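Phosphate-binding protein PstS (Borrelia burgdorferi, PDB 4N13) binds inorganic phosphate with micromolar affinity as the solute-binding lipoprotein of the PstSACB ABC transporter, which imports phosphate. Local coordinates at residues F84-L89 against E213-N218; I102-L107 against L203-T208; F130-S135 against I184-L189; S141-L146 against Y220-N225. All blocks are in the same frame, centred on the assembly; numbering follows the deposited sequence.

Strand 80-93 ties the contacts together, pairing with strands 183-188, 201-205 and 223-230. Contacts 1 and 4 lie closest, centres about 10 Å apart, with Asp87 O 2.9 Å from Arg224 N. Contact 3 carries the sulfate-binding Arg133, whose side chain is about 3 Å from that of Ser137, and in contact 4 that of Arg224 is about 7 Å from that of Thr21; Ser137 and Thr21 are phosphate ligands by similarity. Between contacts 3 and 4, Tyr186 CD1 packs on Ile143 CG1 at 3.6 Å. Contact 2 lies away from this site, but Glu104 OE2 is 3.1 Å from Thr221 OG1 of contact 4. Along the chain, contact 3 nests within contact 2, itself within contact 1.

Contact 1: F84-L89 against E213-N218; sequences FAYDAL and ETINSN
Asn216 ND2 is gripped by two backbone carbonyls, those of Lys212 and Gly262, and the amide they fix turns its OD1 toward the edge of the Tyr86 ring. Asn216 OD1 lies near the ring plane, 3.4 Å from Tyr86 CE2, with the amide and ring planes 77° apart. A weak hydrogen bond joins Tyr86 OH to Asn216 OD1 at 3.5 Å. Tyr86 belongs to strand 80-93, whose long course past several partner strands is consistent with a crossover strand of a two-lobed class II binding protein; Phe84 and Ala85 form a classic beta bulge there opposite Leu226. Ile215 CG2, anti to its backbone N, sits over one face of the Tyr86 ring in a CH-pi contact 4.0 Å from the centroid, displaced toward CG. The CG1 branch carries Ile215 CD1 to Ala88 CB at 3.7 Å. Asn218, the first residue to leave helical angles, has positive phi and forms a Schellman motif, its N-H bonded to Ile215 O.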
loop_
_atom_site.group_PDB
_atom_site.type_symbol
_atom_site.label_atom_id
_atom_site.label_comp_id
_atom_site.label_asym_id
_atom_site.label_seq_id
_atom_site.Cartn_x
_atom_site.Cartn_y
_atom_site.Cartn_z
ATOM N N PHE A 84 5.221 4.531 -9.550
ATOM C CA PHE A 84 6.537 4.984 -9.081
ATOM C C PHE A 84 6.892 4.496 -7.685
ATOM O O PHE A 84 7.990 4.739 -7.250
ATOM C CB PHE A 84 6.684 6.514 -9.147
ATOM C CG PHE A 84 5.998 7.237 -8.033
ATOM C CD1 PHE A 84 6.714 7.747 -6.967
ATOM C CD2 PHE A 84 4.623 7.403 -8.041
ATOM C CE1 PHE A 84 6.076 8.410 -5.938
ATOM C CE2 PHE A 84 3.987 8.053 -7.006
ATOM C CZ PHE A 84 4.709 8.564 -5.969
ATOM N N ALA A 85 5.976 3.824 -6.994
ATOM C CA ALA A 85 6.253 3.312 -5.658
ATOM C C ALA A 85 5.196 2.317 -5.267
ATOM O O ALA A 85 4.123 2.294 -5.870
ATOM C CB ALA A 85 6.336 4.447 -4.631
ATOM N N TYR A 86 5.489 1.530 -4.226
ATOM C CA TYR A 86 4.540 0.557 -3.691
ATOM C C TYR A 86 4.451 0.677 -2.185
ATOM O O TYR A 86 5.469 0.900 -1.513
ATOM C CB TYR A 86 4.946 -0.873 -4.023
ATOM C CG TYR A 86 5.070 -1.124 -5.489
ATOM C CD1 TYR A 86 3.965 -1.441 -6.255
ATOM C CD2 TYR A 86 6.302 -1.048 -6.117
ATOM C CE1 TYR A 86 4.090 -1.676 -7.623
ATOM C CE2 TYR A 86 6.433 -1.275 -7.458
ATOM C CZ TYR A 86 5.338 -1.599 -8.208
ATOM O OH TYR A 86 5.513 -1.815 -9.563
ATOM N N ASP A 87 3.233 0.534 -1.682
ATOM C CA ASP A 87 2.928 0.494 -0.262
ATOM C C ASP A 87 2.370 -0.886 0.016
ATOM O O ASP A 87 1.163 -1.142 -0.126
ATOM C CB ASP A 87 1.913 1.596 0.049
ATOM C CG ASP A 87 1.361 1.505 1.432
ATOM O OD1 ASP A 87 2.045 0.922 2.286
ATOM O OD2 ASP A 87 0.247 2.035 1.661
ATOM N N ALA A 88 3.262 -1.788 0.392
ATOM C CA ALA A 88 2.928 -3.196 0.578
ATOM C C ALA A 88 2.684 -3.558 2.029
ATOM O O ALA A 88 3.308 -2.997 2.932
ATOM C CB ALA A 88 4.038 -4.081 0.007
ATOM N N LEU A 89 1.803 -4.524 2.239
ATOM C CA LEU A 89 1.541 -5.064 3.578
ATOM C C LEU A 89 1.774 -6.555 3.566
ATOM O O LEU A 89 1.586 -7.222 2.536
ATOM C CB LEU A 89 0.117 -4.767 4.039
ATOM C CG LEU A 89 -0.153 -3.271 4.159
ATOM C CD1 LEU A 89 -0.772 -2.723 2.863
ATOM C CD2 LEU A 89 -0.983 -3.002 5.381
ATOM N N GLU A 213 11.075 -7.955 -5.994
ATOM C CA GLU A 213 10.806 -8.542 -7.312
ATOM C C GLU A 213 9.341 -8.950 -7.490
ATOM O O GLU A 213 8.727 -8.680 -8.535
ATOM C CB GLU A 213 11.705 -9.758 -7.558
ATOM C CG GLU A 213 13.192 -9.429 -7.714
ATOM C CD GLU A 213 13.511 -8.567 -8.936
ATOM O OE1 GLU A 213 12.765 -8.641 -9.940
ATOM O OE2 GLU A 213 14.523 -7.821 -8.897
ATOM N N THR A 214 8.766 -9.599 -6.486
ATOM C CA THR A 214 7.397 -10.076 -6.631
ATOM C C THR A 214 6.396 -8.939 -6.506
ATOM O O THR A 214 5.304 -9.013 -7.051
ATOM C CB THR A 214 7.050 -11.173 -5.617
ATOM O OG1 THR A 214 7.142 -10.622 -4.304
ATOM C CG2 THR A 214 7.955 -12.397 -5.786
ATOM N N ILE A 215 6.750 -7.889 -5.776
ATOM C CA ILE A 215 5.853 -6.749 -5.686
ATOM C C ILE A 215 5.899 -5.972 -7.011
ATOM O O ILE A 215 4.852 -5.586 -7.549
ATOM C CB ILE A 215 6.180 -5.901 -4.451
ATOM C CG1 ILE A 215 5.816 -6.702 -3.188
ATOM C CG2 ILE A 215 5.421 -4.574 -4.509
ATOM C CD1 ILE A 215 6.438 -6.176 -1.888
ATOM N N ASN A 216 7.087 -5.760 -7.556
ATOM C CA ASN A 216 7.199 -5.097 -8.846
ATOM C C ASN A 216 6.504 -5.842 -9.982
ATOM O O ASN A 216 5.935 -5.220 -10.876
ATOM C CB ASN A 216 8.657 -4.819 -9.196
ATOM C CG ASN A 216 9.092 -3.442 -8.730
ATOM O OD1 ASN A 216 8.948 -2.466 -9.449
ATOM N ND2 ASN A 216 9.552 -3.345 -7.494
ATOM N N SER A 217 6.554 -7.169 -9.946
ATOM C CA SER A 217 5.912 -7.974 -10.985
ATOM C C SER A 217 4.402 -8.048 -10.810
ATOM O O SER A 217 3.698 -8.508 -11.697
ATOM C CB SER A 217 6.470 -9.392 -10.992
ATOM O OG SER A 217 5.898 -10.127 -9.935
ATOM N N ASN A 218 3.919 -7.611 -9.656
ATOM C CA ASN A 218 2.512 -7.736 -9.257
ATOM C C ASN A 218 2.109 -9.198 -8.982
ATOM O O ASN A 218 0.926 -9.546 -8.999
ATOM C CB ASN A 218 1.539 -7.079 -10.260
ATOM C CG ASN A 218 1.787 -5.581 -10.467
ATOM O OD1 ASN A 218 2.593 -4.968 -9.784
ATOM N ND2 ASN A 218 1.058 -4.987 -11.433
#

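Contact 2: I102-L107 against L203-T208; sequences ITEENL and LSVNST
The side-chain amide of Asn206 meets Glu104 twice, once at its backbone and once at its carboxylate. Asn206 OD1 accepts from Glu104 N at 2.9 Å, the donor lying 22° from the carbonyl plane, while Asn206 ND2 donates to Glu104 OE1 at 3.0 Å, on the anti side of the carboxylate and tilted out of its plane. Although the Asn206 side chain starts out pointing away, CG lies anti to its carbonyl carbon (chi1 -54°), which brings the amide back to Glu104. Glu104 CG passes Val205 CG1 at 3.7 Å, the two side chains crossing at about a right angle. Beside this pair the backbones form a short parallel bridge of Ile102 with Val205: Ile102 N donates to Ser204 O at 3.1 Å, and Asn206 N to Ile102 O at 2.9 Å.

Behind these contacts stand two local motifs. Thr103 is the N-cap of helix 104-111, its OG1 accepting from Asn106 N. A type I' turn from Val205 to Thr208 holds Asn206 in a left-handed backbone conformation. Farther out, Asn101 OD1 is bonded to both Ser204 OG and Ser207 N.

Asn206 OD1 thus serves a first-turn N-H that the helix cannot satisfy internally. The Glu104 carboxylate, engaged by ND2 and probably by Thr221 OG1 at OE2, lies beside the helix start, where these donors and the helix dipole would probably favour its anionic form.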
loop_
_atom_site.group_PDB
_atom_site.type_symbol
_atom_site.label_atom_id
_atom_site.label_comp_id
_atom_site.label_asym_id
_atom_site.label_seq_id
_atom_site.Cartn_x
_atom_site.Cartn_y
_atom_site.Cartn_z
ATOM N N ILE A 102 -1.054 -18.959 2.363
ATOM C CA ILE A 102 -2.494 -18.812 2.349
ATOM C C ILE A 102 -2.889 -18.164 1.032
ATOM O O ILE A 102 -2.154 -17.350 0.483
ATOM C CB ILE A 102 -2.984 -17.986 3.566
ATOM C CG1 ILE A 102 -4.495 -18.119 3.729
ATOM C CG2 ILE A 102 -2.520 -16.542 3.476
ATOM C CD1 ILE A 102 -4.966 -17.795 5.079
ATOM N N THR A 103 -4.037 -18.559 0.487
ATOM C CA THR A 103 -4.557 -17.881 -0.693
ATOM C C THR A 103 -5.240 -16.579 -0.270
ATOM O O THR A 103 -5.694 -16.439 0.881
ATOM C CB THR A 103 -5.592 -18.738 -1.428
ATOM O OG1 THR A 103 -6.669 -19.027 -0.540
ATOM C CG2 THR A 103 -4.981 -20.024 -1.958
ATOM N N GLU A 104 -5.351 -15.639 -1.202
ATOM C CA GLU A 104 -6.070 -14.406 -0.920
ATOM C C GLU A 104 -7.492 -14.671 -0.470
ATOM O O GLU A 104 -7.991 -14.003 0.429
ATOM C CB GLU A 104 -6.090 -13.497 -2.147
ATOM C CG GLU A 104 -4.842 -12.639 -2.304
ATOM C CD GLU A 104 -4.989 -11.714 -3.464
ATOM O OE1 GLU A 104 -4.847 -12.219 -4.582
ATOM O OE2 GLU A 104 -5.251 -10.513 -3.263
ATOM N N GLU A 105 -8.147 -15.627 -1.116
ATOM C CA GLU A 105 -9.520 -15.952 -0.776
ATOM C C GLU A 105 -9.636 -16.398 0.680
ATOM O O GLU A 105 -10.512 -15.929 1.420
ATOM C CB GLU A 105 -10.070 -17.034 -1.693
ATOM C CG GLU A 105 -11.554 -17.295 -1.469
ATOM C CD GLU A 105 -12.496 -16.309 -2.180
ATOM O OE1 GLU A 105 -13.680 -16.261 -1.795
ATOM O OE2 GLU A 105 -12.075 -15.584 -3.111
ATOM N N ASN A 106 -8.769 -17.315 1.100
ATOM C CA ASN A 106 -8.844 -17.798 2.467
ATOM C C ASN A 106 -8.424 -16.736 3.472
ATOM O O ASN A 106 -8.989 -16.643 4.571
ATOM C CB ASN A 106 -8.043 -19.085 2.643
ATOM C CG ASN A 106 -8.764 -20.286 2.085
ATOM O OD1 ASN A 106 -9.981 -20.286 1.989
ATOM N ND2 ASN A 106 -8.025 -21.312 1.728
ATOM N N LEU A 107 -7.449 -15.920 3.097
ATOM C CA LEU A 107 -7.031 -14.832 3.951
ATOM C C LEU A 107 -8.196 -13.855 4.193
ATOM O O LEU A 107 -8.439 -13.431 5.330
ATOM C CB LEU A 107 -5.838 -14.140 3.309
ATOM C CG LEU A 107 -5.185 -13.019 4.115
ATOM C CD1 LEU A 107 -4.717 -13.475 5.476
ATOM C CD2 LEU A 107 -3.996 -12.484 3.333
ATOM N N LEU A 203 3.793 -14.852 6.248
ATOM C CA LEU A 203 3.135 -15.757 5.327
ATOM C C LEU A 203 3.439 -15.420 3.878
ATOM O O LEU A 203 3.500 -14.250 3.491
ATOM C CB LEU A 203 1.617 -15.696 5.508
ATOM C CG LEU A 203 1.068 -16.223 6.818
ATOM C CD1 LEU A 203 -0.424 -15.986 6.904
ATOM C CD2 LEU A 203 1.411 -17.693 7.043
ATOM N N SER A 204 3.562 -16.444 3.050
ATOM C CA SER A 204 3.391 -16.235 1.614
ATOM C C SER A 204 1.905 -16.157 1.299
ATOM O O SER A 204 1.063 -16.744 2.009
ATOM C CB SER A 204 4.079 -17.341 0.795
ATOM O OG SER A 204 3.563 -18.631 1.061
ATOM N N VAL A 205 1.582 -15.396 0.259
ATOM C CA VAL A 205 0.205 -15.207 -0.186
ATOM C C VAL A 205 0.140 -15.673 -1.635
ATOM O O VAL A 205 0.924 -15.228 -2.481
ATOM C CB VAL A 205 -0.223 -13.728 -0.062
ATOM C CG1 VAL A 205 -1.645 -13.526 -0.575
ATOM C CG2 VAL A 205 -0.129 -13.278 1.379
ATOM N N ASN A 206 -0.743 -16.618 -1.920
ATOM C CA ASN A 206 -0.816 -17.233 -3.258
ATOM C C ASN A 206 0.575 -17.768 -3.629
ATOM O O ASN A 206 1.041 -17.572 -4.754
ATOM C CB ASN A 206 -1.287 -16.260 -4.345
ATOM C CG ASN A 206 -2.582 -15.587 -4.027
ATOM O OD1 ASN A 206 -3.428 -16.110 -3.312
ATOM N ND2 ASN A 206 -2.784 -14.439 -4.645
ATOM N N SER A 207 1.234 -18.420 -2.670
ATOM C CA SER A 207 2.541 -19.036 -2.885
ATOM C C SER A 207 3.634 -18.042 -3.222
ATOM O O SER A 207 4.669 -18.424 -3.744
ATOM C CB SER A 207 2.467 -20.133 -3.945
ATOM O OG SER A 207 1.636 -21.183 -3.499
ATOM N N THR A 208 3.432 -16.798 -2.827
ATOM C CA THR A 208 4.344 -15.722 -3.163
ATOM C C THR A 208 4.786 -14.967 -1.914
ATOM O O THR A 208 3.954 -14.446 -1.178
ATOM C CB THR A 208 3.680 -14.716 -4.124
ATOM O OG1 THR A 208 3.068 -15.408 -5.213
ATOM C CG2 THR A 208 4.693 -13.701 -4.647
#

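Contact 3: F130-S135 against I184-L189; sequences FINRDS and IGYIGL. With SO4 (sulfate ion), chain B; EDO (1,2-ethanediol), chain F.
Arg133 meets Tyr186 through the first atoms of its side chain and leaves it with the last. Arg133 CB lies 3.6 Å from Tyr186 OH, and Arg133 CG is equally near Tyr186 CE1, approaching obliquely. Bends at chi2 (-64°) and chi3 (-50°) then fold the chain back, bringing NE to the carbonyl of Val167, with a weak, long bond to Asp134 as well. At the tip, Arg133 NH1 donates to sulfate O1 at 2.8 Å and to a water that passes the link on to Tyr186 O. Arg133 NH2 binds sulfate O4 and also Asp134 OD1, the latter in a salt bridge of 3.1 Å that uses the syn lone pair. With NE, NH1 and NH2 all engaged, the guanidinium is held against rotation.

Tyr186 is itself positioned by Asn132: Tyr186 OH donates to Asn132 OD1 at 2.7 Å, nearly along the C=O axis. A second water lies over the centre of one face of the tyrosine ring, donating to Ile131 O and accepting from Tyr186 N, so it bridges the parallel strands just after their direct bond from Ile131 N to Ile184 O (2.8 Å, 172°).

The sulfate, probably from the crystallisation liquor, is also bonded by Ser139 OG. Ser137 and Ser139 are assigned as phosphate ligands by similarity to relatives, consistent with an oxyanion-binding cleft formed where the end of strand 129-133 meets the start of helix 138-151.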
loop_
_atom_site.group_PDB
_atom_site.type_symbol
_atom_site.label_atom_id
_atom_site.label_comp_id
_atom_site.label_asym_id
_atom_site.label_seq_id
_atom_site.Cartn_x
_atom_site.Cartn_y
_atom_site.Cartn_z
ATOM N N PHE A 130 -7.359 -13.082 15.643
ATOM C CA PHE A 130 -7.118 -12.070 14.629
ATOM C C PHE A 130 -6.800 -10.743 15.293
ATOM O O PHE A 130 -7.603 -10.224 16.081
ATOM C CB PHE A 130 -8.362 -11.944 13.751
ATOM C CG PHE A 130 -8.358 -10.754 12.845
ATOM C CD1 PHE A 130 -7.230 -10.433 12.099
ATOM C CD2 PHE A 130 -9.504 -9.978 12.705
ATOM C CE1 PHE A 130 -7.242 -9.328 11.251
ATOM C CE2 PHE A 130 -9.522 -8.887 11.836
ATOM C CZ PHE A 130 -8.393 -8.566 11.113
ATOM N N ILE A 131 -5.637 -10.182 14.954
ATOM C CA ILE A 131 -5.184 -8.888 15.457
ATOM C C ILE A 131 -5.405 -7.892 14.328
ATOM O O ILE A 131 -4.837 -8.035 13.246
ATOM C CB ILE A 131 -3.707 -8.944 15.827
ATOM C CG1 ILE A 131 -3.491 -9.991 16.939
ATOM C CG2 ILE A 131 -3.212 -7.579 16.257
ATOM C CD1 ILE A 131 -2.037 -10.445 17.076
ATOM N N ASN A 132 -6.293 -6.932 14.556
ATOM C CA ASN A 132 -6.641 -5.934 13.561
ATOM C C ASN A 132 -6.059 -4.583 13.928
ATOM O O ASN A 132 -5.672 -4.347 15.065
ATOM C CB ASN A 132 -8.162 -5.827 13.439
ATOM C CG ASN A 132 -8.618 -5.313 12.077
ATOM O OD1 ASN A 132 -7.826 -5.087 11.181
ATOM N ND2 ASN A 132 -9.923 -5.123 11.929
ATOM N N ARG A 133 -5.960 -3.711 12.941
ATOM C CA ARG A 133 -5.621 -2.319 13.170
ATOM C C ARG A 133 -6.865 -1.475 13.431
ATOM O O ARG A 133 -7.979 -1.862 13.112
ATOM C CB ARG A 133 -4.831 -1.749 11.976
ATOM C CG ARG A 133 -3.429 -2.280 11.887
ATOM C CD ARG A 133 -2.552 -1.869 13.081
ATOM N NE ARG A 133 -2.626 -0.438 13.323
ATOM C CZ ARG A 133 -1.967 0.491 12.638
ATOM N NH1 ARG A 133 -1.122 0.164 11.681
ATOM N NH2 ARG A 133 -2.154 1.765 12.905
ATOM N N ASP A 134 -6.637 -0.310 14.020
ATOM C CA ASP A 134 -7.689 0.662 14.266
ATOM C C ASP A 134 -8.255 1.177 12.937
ATOM O O ASP A 134 -7.531 1.328 11.948
ATOM C CB ASP A 134 -7.125 1.806 15.108
ATOM C CG ASP A 134 -5.969 2.504 14.441
ATOM O OD1 ASP A 134 -4.895 1.883 14.259
ATOM O OD2 ASP A 134 -6.147 3.696 14.101
ATOM N N SER A 135 -9.554 1.441 12.919
ATOM C CA SER A 135 -10.252 1.712 11.673
ATOM C C SER A 135 -9.881 3.049 11.054
ATOM O O SER A 135 -10.166 3.282 9.888
ATOM C CB SER A 135 -11.757 1.634 11.896
ATOM O OG SER A 135 -12.155 2.592 12.849
ATOM N N ILE A 184 -2.733 -13.901 14.084
ATOM C CA ILE A 184 -2.389 -13.378 12.771
ATOM C C ILE A 184 -2.703 -11.879 12.766
ATOM O O ILE A 184 -3.761 -11.452 13.245
ATOM C CB ILE A 184 -3.132 -14.122 11.616
ATOM C CG1 ILE A 184 -2.741 -13.532 10.256
ATOM C CG2 ILE A 184 -4.657 -14.123 11.809
ATOM C CD1 ILE A 184 -3.241 -14.358 9.090
ATOM N N GLY A 185 -1.796 -11.097 12.193
ATOM C CA GLY A 185 -1.973 -9.668 12.008
ATOM C C GLY A 185 -1.322 -9.204 10.722
ATOM O O GLY A 185 -0.698 -10.005 10.016
ATOM N N TYR A 186 -1.434 -7.914 10.430
ATOM C CA TYR A 186 -0.809 -7.350 9.241
ATOM C C TYR A 186 -0.039 -6.094 9.556
ATOM O O TYR A 186 -0.426 -5.305 10.409
ATOM C CB TYR A 186 -1.815 -7.064 8.130
ATOM C CG TYR A 186 -3.019 -6.219 8.499
ATOM C CD1 TYR A 186 -2.960 -4.830 8.447
ATOM C CD2 TYR A 186 -4.211 -6.802 8.880
ATOM C CE1 TYR A 186 -4.047 -4.062 8.766
ATOM C CE2 TYR A 186 -5.310 -6.023 9.206
ATOM C CZ TYR A 186 -5.217 -4.645 9.145
ATOM O OH TYR A 186 -6.291 -3.827 9.420
ATOM N N ILE A 187 1.088 -5.943 8.869
ATOM C CA ILE A 187 2.012 -4.830 9.052
ATOM C C ILE A 187 2.559 -4.362 7.713
ATOM O O ILE A 187 2.545 -5.101 6.740
ATOM C CB ILE A 187 3.200 -5.205 9.999
ATOM C CG1 ILE A 187 4.005 -6.366 9.416
ATOM C CG2 ILE A 187 2.707 -5.495 11.402
ATOM C CD1 ILE A 187 5.188 -6.818 10.277
ATOM N N GLY A 188 3.067 -3.143 7.688
ATOM C CA GLY A 188 3.766 -2.673 6.512
ATOM C C GLY A 188 5.011 -3.477 6.242
ATOM O O GLY A 188 5.688 -3.943 7.161
ATOM N N LEU A 189 5.358 -3.588 4.965
ATOM C CA LEU A 189 6.536 -4.318 4.538
ATOM C C LEU A 189 7.811 -3.854 5.255
ATOM O O LEU A 189 8.725 -4.654 5.492
ATOM C CB LEU A 189 6.707 -4.149 3.025
ATOM C CG LEU A 189 7.945 -4.768 2.394
ATOM C CD1 LEU A 189 7.943 -6.293 2.560
ATOM C CD2 LEU A 189 7.993 -4.356 0.920
HETATM S S SO4 B . -0.527 3.223 9.637
HETATM O O1 SO4 B . -0.013 1.861 9.750
HETATM O O2 SO4 B . 0.603 4.050 9.248
HETATM O O3 SO4 B . -1.535 3.225 8.598
HETATM O O4 SO4 B . -1.052 3.583 10.936
HETATM C C1 EDO F . -13.130 -4.448 13.959
HETATM O O1 EDO F . -12.462 -3.849 12.839
HETATM C C2 EDO F . -12.196 -5.345 14.770
HETATM O O2 EDO F . -11.632 -6.379 13.957
HETATM O O HOH W 1 -3.159 -6.245 12.085
HETATM O O HOH W 2 -0.379 -2.437 10.558
#

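Contact 4: S141-L146 against Y220-N225; sequences SSIKDL and YTIKRN
Arg224 reaches over helix 138-151 with its chain extended from CG to NE, which carries the guanidinium past Ser142 to Asp145. Arg224 NE donates to Ser142 OG at 2.8 Å, a provisional bond because Ser142 has a second conformer; it is not straight, and the hydroxyl stands 36° out of the guanidinium plane. Arg224 NH2 fits more exactly: its salt bridge to Asp145 OD2 is 2.8 Å long and in the guanidinium plane, though it meets the carboxylate from the anti side and tilted out of the carboxylate plane. Asp145 CG is turned anti to its own carbonyl carbon (chi1 -69°), which swings the carboxylate toward the strand. Arg224 NH2 has a second acceptor in a water 3.0 Å away.

Next to Asp145, and one turn on from Ser142, Leu146 sets both methyls against the Lys223 backbone, Leu146 CD2 at 3.4 Å from Lys223 O. Ile143 starts out pointing away from the strand; its bent chain nevertheless brings Ile143 CD1 back to Ile222 CG2 at 3.8 Å. Ile222 is the centre of an inverse gamma turn just before strand 223-230. On the far side from the helix, Lys223 NZ is tied to Asn225 OD1.

Helix and strand run nearly perpendicular, at 86°. The contact joins the helix whose Ser139 binds the sulfate, and which starts at Gly138, a phosphate ligand by similarity, to strand 223-230, which with strand 80-93 probably crosses between the lobes of a class II periplasmic binding protein.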
loop_
_atom_site.group_PDB
_atom_site.type_symbol
_atom_site.label_atom_id
_atom_site.label_comp_id
_atom_site.label_asym_id
_atom_site.label_seq_id
_atom_site.Cartn_x
_atom_site.Cartn_y
_atom_site.Cartn_z
ATOM N N SER A 141 -7.427 0.648 6.057
ATOM C CA SER A 141 -8.044 1.046 4.797
ATOM C C SER A 141 -7.504 0.218 3.634
ATOM O O SER A 141 -8.258 -0.196 2.759
ATOM C CB SER A 141 -7.818 2.541 4.534
ATOM O OG SER A 141 -8.303 2.913 3.250
ATOM N N SER A 142 -6.198 -0.009 3.616
ATOM C CA SER A 142 -5.575 -0.751 2.532
ATOM C C SER A 142 -6.025 -2.204 2.517
ATOM O O SER A 142 -6.300 -2.751 1.457
ATOM C CB SER A 142 -4.054 -0.659 2.629
ATOM O OG SER A 142 -3.583 0.615 2.233
ATOM N N ILE A 143 -6.110 -2.838 3.682
ATOM C CA ILE A 143 -6.515 -4.237 3.727
ATOM C C ILE A 143 -7.996 -4.351 3.367
ATOM O O ILE A 143 -8.409 -5.250 2.641
ATOM C CB ILE A 143 -6.203 -4.860 5.102
ATOM C CG1 ILE A 143 -4.676 -4.933 5.321
ATOM C CG2 ILE A 143 -6.879 -6.227 5.250
ATOM C CD1 ILE A 143 -3.887 -5.663 4.230
ATOM N N LYS A 144 -8.814 -3.427 3.856
ATOM C CA LYS A 144 -10.228 -3.452 3.499
ATOM C C LYS A 144 -10.411 -3.315 1.979
ATOM O O LYS A 144 -11.200 -4.036 1.363
ATOM C CB LYS A 144 -11.005 -2.365 4.249
ATOM C CG LYS A 144 -12.468 -2.328 3.907
ATOM C CD LYS A 144 -13.292 -1.701 5.024
ATOM C CE LYS A 144 -14.705 -1.345 4.558
ATOM N NZ LYS A 144 -15.369 -2.444 3.803
ATOM N N ASP A 145 -9.665 -2.401 1.374
ATOM C CA ASP A 145 -9.805 -2.106 -0.041
ATOM C C ASP A 145 -9.200 -3.193 -0.927
ATOM O O ASP A 145 -9.753 -3.524 -1.971
ATOM C CB ASP A 145 -9.176 -0.739 -0.346
ATOM C CG ASP A 145 -9.977 0.420 0.262
ATOM O OD1 ASP A 145 -11.146 0.204 0.684
ATOM O OD2 ASP A 145 -9.444 1.552 0.309
ATOM N N LEU A 146 -8.064 -3.747 -0.517
ATOM C CA LEU A 146 -7.320 -4.688 -1.350
ATOM C C LEU A 146 -7.853 -6.103 -1.237
ATOM O O LEU A 146 -7.748 -6.878 -2.178
ATOM C CB LEU A 146 -5.843 -4.692 -0.964
ATOM C CG LEU A 146 -5.078 -3.420 -1.309
ATOM C CD1 LEU A 146 -3.740 -3.467 -0.590
ATOM C CD2 LEU A 146 -4.901 -3.260 -2.820
ATOM N N TYR A 220 2.997 -10.607 -6.001
ATOM C CA TYR A 220 2.564 -10.419 -4.628
ATOM C C TYR A 220 1.480 -9.376 -4.642
ATOM O O TYR A 220 1.689 -8.257 -5.112
ATOM C CB TYR A 220 3.688 -9.961 -3.733
ATOM C CG TYR A 220 3.218 -9.889 -2.294
ATOM C CD1 TYR A 220 3.103 -11.035 -1.530
ATOM C CD2 TYR A 220 2.841 -8.690 -1.719
ATOM C CE1 TYR A 220 2.668 -10.982 -0.231
ATOM C CE2 TYR A 220 2.405 -8.618 -0.406
ATOM C CZ TYR A 220 2.313 -9.783 0.330
ATOM O OH TYR A 220 1.891 -9.782 1.634
ATOM N N THR A 221 0.318 -9.739 -4.119
ATOM C CA THR A 221 -0.898 -9.003 -4.384
ATOM C C THR A 221 -1.290 -7.950 -3.331
ATOM O O THR A 221 -2.130 -7.096 -3.591
ATOM C CB THR A 221 -2.078 -9.982 -4.575
ATOM O OG1 THR A 221 -2.136 -10.879 -3.457
ATOM C CG2 THR A 221 -1.911 -10.774 -5.871
ATOM N N ILE A 222 -0.699 -8.010 -2.146
ATOM C CA ILE A 222 -1.143 -7.155 -1.038
ATOM C C ILE A 222 -0.352 -5.846 -0.995
ATOM O O ILE A 222 0.557 -5.668 -0.194
ATOM C CB ILE A 222 -1.063 -7.881 0.333
ATOM C CG1 ILE A 222 -1.531 -9.333 0.245
ATOM C CG2 ILE A 222 -1.868 -7.107 1.369
ATOM C CD1 ILE A 222 -2.941 -9.497 -0.183
ATOM N N LYS A 223 -0.668 -4.946 -1.909
ATOM C CA LYS A 223 -0.009 -3.651 -1.954
ATOM C C LYS A 223 -0.856 -2.659 -2.696
ATOM O O LYS A 223 -1.628 -3.031 -3.571
ATOM C CB LYS A 223 1.378 -3.726 -2.611
ATOM C CG LYS A 223 1.399 -3.860 -4.138
ATOM C CD LYS A 223 1.179 -5.257 -4.630
ATOM C CE LYS A 223 1.397 -5.375 -6.145
ATOM N NZ LYS A 223 0.320 -4.649 -6.897
ATOM N N ARG A 224 -0.696 -1.392 -2.335
ATOM C CA ARG A 224 -1.177 -0.290 -3.147
ATOM C C ARG A 224 -0.067 0.136 -4.086
ATOM O O ARG A 224 1.099 0.226 -3.704
ATOM C CB ARG A 224 -1.575 0.882 -2.268
ATOM C CG ARG A 224 -2.740 0.596 -1.336
ATOM C CD ARG A 224 -3.430 1.885 -1.046
ATOM N NE ARG A 224 -4.512 1.854 -0.067
ATOM C CZ ARG A 224 -5.808 1.729 -0.353
ATOM N NH1 ARG A 224 -6.221 1.507 -1.595
ATOM N NH2 ARG A 224 -6.701 1.815 0.615
ATOM N N ASN A 225 -0.446 0.396 -5.322
ATOM C CA ASN A 225 0.467 0.911 -6.332
ATOM C C ASN A 225 0.352 2.433 -6.355
ATOM O O ASN A 225 -0.729 2.974 -6.611
ATOM C CB ASN A 225 0.088 0.345 -7.708
ATOM C CG ASN A 225 0.385 -1.147 -7.863
ATOM O OD1 ASN A 225 0.826 -1.805 -6.949
ATOM N ND2 ASN A 225 0.148 -1.672 -9.064
HETATM O O HOH W 3 -5.300 3.260 2.876
#